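Fimbrial protein MyfA,Fimbrial protein MyfA (Yersinia enterocolitica, PDB 5LO7) serves as the major pilus subunit of the Myf fimbria, a probable virulence factor, assembling into a large homopolymer resistant to proteases and chaotropic agents. Local coordinates at residues 24-29 / 81-86. Residues are numbered along the deposited sequence; the frame is centred on the assembly and turned at random.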
ATOM      1  N   PHE B  24       2.153  -0.301 -18.200  1.00 19.55           N
ATOM      2  CA  PHE B  24       1.067  -0.819 -19.046  1.00 22.21           C
ATOM      3  C   PHE B  24       0.981  -0.098 -20.392  1.00 25.09           C
ATOM      4  O   PHE B  24       1.300   1.090 -20.503  1.00 23.43           O
ATOM      5  CB  PHE B  24      -0.297  -0.691 -18.358  1.00 19.10           C
ATOM      6  CG  PHE B  24      -0.396  -1.388 -17.010  1.00 21.73           C
ATOM      7  CD1 PHE B  24      -0.537  -2.765 -16.925  1.00 25.04           C
ATOM      8  CD2 PHE B  24      -0.368  -0.663 -15.825  1.00 19.87           C
ATOM      9  CE1 PHE B  24      -0.637  -3.400 -15.686  1.00 19.19           C
ATOM     10  CE2 PHE B  24      -0.471  -1.304 -14.583  1.00 21.38           C
ATOM     11  CZ  PHE B  24      -0.606  -2.666 -14.522  1.00 19.88           C
ATOM     12  N   HIS B  25       0.514  -0.822 -21.404  1.00 26.56           N
ATOM     13  CA  HIS B  25       0.255  -0.241 -22.713  1.00 22.69           C
ATOM     14  C   HIS B  25      -1.177  -0.474 -23.168  1.00 22.32           C
ATOM     15  O   HIS B  25      -1.692  -1.590 -23.101  1.00 21.49           O
ATOM     16  CB  HIS B  25       1.193  -0.821 -23.744  1.00 26.94           C
ATOM     17  CG  HIS B  25       1.186  -0.058 -25.023  1.00 30.45           C
ATOM     18  ND1 HIS B  25       0.676  -0.573 -26.196  1.00 28.51           N
ATOM     19  CD2 HIS B  25       1.583   1.206 -25.302  1.00 28.73           C
ATOM     20  CE1 HIS B  25       0.786   0.333 -27.150  1.00 30.36           C
ATOM     21  NE2 HIS B  25       1.332   1.420 -26.632  1.00 29.51           N
ATOM     22  N   LEU B  26      -1.796   0.595 -23.646  1.00 19.88           N
ATOM     23  CA  LEU B  26      -3.206   0.580 -23.988  1.00 20.80           C
ATOM     24  C   LEU B  26      -3.365   0.943 -25.463  1.00 22.31           C
ATOM     25  O   LEU B  26      -2.738   1.894 -25.932  1.00 24.23           O
ATOM     26  CB  LEU B  26      -3.934   1.591 -23.111  1.00 16.91           C
ATOM     27  CG  LEU B  26      -5.378   1.932 -23.500  1.00 18.61           C
ATOM     28  CD1 LEU B  26      -6.307   0.728 -23.397  1.00 16.00           C
ATOM     29  CD2 LEU B  26      -5.894   3.097 -22.656  1.00 10.05           C
ATOM     30  N   VAL B  27      -4.183   0.189 -26.194  1.00 21.10           N
ATOM     31  CA  VAL B  27      -4.560   0.577 -27.564  1.00 23.33           C
ATOM     32  C   VAL B  27      -6.068   0.570 -27.682  1.00 23.18           C
ATOM     33  O   VAL B  27      -6.715  -0.437 -27.403  1.00 23.77           O
ATOM     34  CB  VAL B  27      -3.993  -0.370 -28.633  1.00 26.38           C
ATOM     35  CG1 VAL B  27      -4.474   0.022 -30.042  1.00 26.24           C
ATOM     36  CG2 VAL B  27      -2.477  -0.389 -28.567  1.00 25.78           C
ATOM     37  N   MET B  28      -6.614   1.707 -28.090  1.00 21.96           N
ATOM     38  CA  MET B  28      -8.038   1.848 -28.306  1.00 22.77           C
ATOM     39  C   MET B  28      -8.260   2.172 -29.774  1.00 23.34           C
ATOM     40  O   MET B  28      -7.730   3.155 -30.272  1.00 23.53           O
ATOM     41  CB  MET B  28      -8.582   2.967 -27.430  1.00 20.42           C
ATOM     42  CG  MET B  28      -8.498   2.674 -25.939  1.00 19.83           C
ATOM     43  SD  MET B  28      -8.991   4.099 -24.935  1.00 18.68           S
ATOM     44  CE  MET B  28      -7.764   5.332 -25.304  1.00 13.31           C
ATOM     45  N   SER B  29      -9.035   1.334 -30.457  1.00 24.05           N
ATOM     46  CA  SER B  29      -9.249   1.474 -31.894  1.00 24.40           C
ATOM     47  C   SER B  29     -10.716   1.526 -32.302  1.00 23.92           C
ATOM     48  O   SER B  29     -11.555   0.798 -31.784  1.00 18.66           O
ATOM     49  CB  SER B  29      -8.574   0.324 -32.635  1.00 24.20           C
ATOM     50  OG  SER B  29      -7.168   0.498 -32.618  1.00 34.29           O
ATOM     51  N   VAL B  81      -5.794   5.118 -30.931  1.00 23.56           N
ATOM     52  CA  VAL B  81      -5.128   5.883 -29.909  1.00 23.47           C
ATOM     53  C   VAL B  81      -4.306   4.920 -29.099  1.00 24.80           C
ATOM     54  O   VAL B  81      -4.762   3.841 -28.710  1.00 22.22           O
ATOM     55  CB  VAL B  81      -6.112   6.558 -28.965  1.00 22.50           C
ATOM     56  CG1 VAL B  81      -5.384   7.247 -27.808  1.00 26.96           C
ATOM     57  CG2 VAL B  81      -6.934   7.533 -29.725  1.00 23.87           C
ATOM     58  N   GLU B  82      -3.073   5.312 -28.856  1.00 23.49           N
ATOM     59  CA  GLU B  82      -2.225   4.542 -27.993  1.00 23.32           C
ATOM     60  C   GLU B  82      -1.990   5.313 -26.772  1.00 22.24           C
ATOM     61  O   GLU B  82      -1.943   6.546 -26.804  1.00 26.21           O
ATOM     62  CB  GLU B  82      -0.845   4.368 -28.568  1.00 26.28           C
ATOM     63  CG  GLU B  82      -0.814   3.360 -29.733  1.00 32.29           C
ATOM     64  CD  GLU B  82       0.367   2.441 -29.677  1.00 36.06           C
ATOM     65  OE1 GLU B  82       1.495   2.911 -29.264  1.00 40.49           O
ATOM     66  OE2 GLU B  82       0.091   1.266 -30.106  1.00 37.83           O
ATOM     67  N   ALA B  83      -1.681   4.580 -25.721  1.00 23.83           N
ATOM     68  CA  ALA B  83      -1.264   5.213 -24.507  1.00 21.03           C
ATOM     69  C   ALA B  83      -0.377   4.265 -23.735  1.00 23.30           C
ATOM     70  O   ALA B  83      -0.551   3.042 -23.789  1.00 23.29           O
ATOM     71  CB  ALA B  83      -2.469   5.607 -23.723  1.00 22.18           C
ATOM     72  N   THR B  84       0.593   4.859 -23.052  1.00 22.58           N
ATOM     73  CA  THR B  84       1.437   4.135 -22.122  1.00 24.20           C
ATOM     74  C   THR B  84       1.284   4.694 -20.723  1.00 23.83           C
ATOM     75  O   THR B  84       1.334   5.906 -20.510  1.00 23.01           O
ATOM     76  CB  THR B  84       2.904   4.222 -22.511  1.00 22.14           C
ATOM     77  OG1 THR B  84       3.050   3.798 -23.870  1.00 25.22           O
ATOM     78  CG2 THR B  84       3.745   3.323 -21.592  1.00 23.18           C
ATOM     79  N   PHE B  85       1.105   3.790 -19.768  1.00 23.62           N
ATOM     80  CA  PHE B  85       0.986   4.161 -18.365  1.00 24.73           C
ATOM     81  C   PHE B  85       2.297   3.892 -17.627  1.00 21.08           C
ATOM     82  O   PHE B  85       2.782   2.762 -17.628  1.00 20.21           O
ATOM     83  CB  PHE B  85      -0.180   3.393 -17.742  1.00 22.89           C
ATOM     84  CG  PHE B  85      -1.526   3.808 -18.295  1.00 24.27           C
ATOM     85  CD1 PHE B  85      -2.059   3.192 -19.412  1.00 21.41           C
ATOM     86  CD2 PHE B  85      -2.241   4.835 -17.715  1.00 18.03           C
ATOM     87  CE1 PHE B  85      -3.286   3.592 -19.916  1.00 19.05           C
ATOM     88  CE2 PHE B  85      -3.454   5.235 -18.238  1.00 19.18           C
ATOM     89  CZ  PHE B  85      -3.974   4.611 -19.322  1.00 16.25           C
ATOM     90  N   PHE B  86       2.871   4.935 -17.021  1.00 22.05           N
ATOM     91  CA  PHE B  86       4.171   4.821 -16.356  1.00 24.97           C
ATOM     92  C   PHE B  86       4.102   5.172 -14.866  1.00 23.30           C
ATOM     93  O   PHE B  86       3.163   5.836 -14.400  1.00 19.24           O
ATOM     94  CB  PHE B  86       5.225   5.706 -17.041  1.00 22.79           C
ATOM     95  CG  PHE B  86       4.947   7.182 -16.914  1.00 21.54           C
ATOM     96  CD1 PHE B  86       5.412   7.902 -15.839  1.00 20.67           C
ATOM     97  CD2 PHE B  86       4.179   7.840 -17.864  1.00 21.60           C
ATOM     98  CE1 PHE B  86       5.131   9.255 -15.729  1.00 23.94           C
ATOM     99  CE2 PHE B  86       3.888   9.186 -17.751  1.00 19.12           C
ATOM    100  CZ  PHE B  86       4.366   9.895 -16.693  1.00 22.11           C
TER
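His25 leans over from its strand to meet Glu82 and Thr84 on the antiparallel neighbour. With CG anti to the backbone N (chi1 -167°), the imidazole reaches across so that its NE2 gives a weak, bent hydrogen bond to Glu82 OE1 at 3.0 Å. Ring and carboxylate planes stand 70° apart, and the carboxylate sits at the ring edge rather than over a face. Thr84 OG1 also lies in the ring plane, at the edge by His25 CD2, 3.3 Å from that atom. Glu82 OE2 approaches Val27 CG2 alongside (3.4 Å) and has a second partner in Arg80, with which it forms a salt bridge. On the other face, Phe24, Leu26, Met28, Val81, Ala83 and Phe85 form an apolar layer. There Leu26 and Phe85 meet obliquely, the methyl CD2 of Leu26 touching Phe85 CE1 at the ring edge (3.8 Å). Met28 and Val81 run side by side, and the bend at chi3 (-64°) brings Met28 CE to 3.9 Å from Val81 CG1. The Phe24 side chain touches Phe85 through CB, 4.1 Å from Phe85 CB, and its ring meets that of Phe5 on strand 2-7. Six backbone hydrogen bonds join the pairs Phe24-Phe85, Leu26-Ala83 and Met28-Val81. Strand 21-29 is the centre of a three-stranded antiparallel sheet, between 2-7 and 80-87. The face bearing Leu26, Met28 and Val81 packs on strand 36-51 of another sheet, at Val39 and Trp37, consistent with the immunoglobulin-like beta-sandwich of chaperone-usher pilus subunits, while Phe85 meets Trp72 of strand 71-75 edge-to-face.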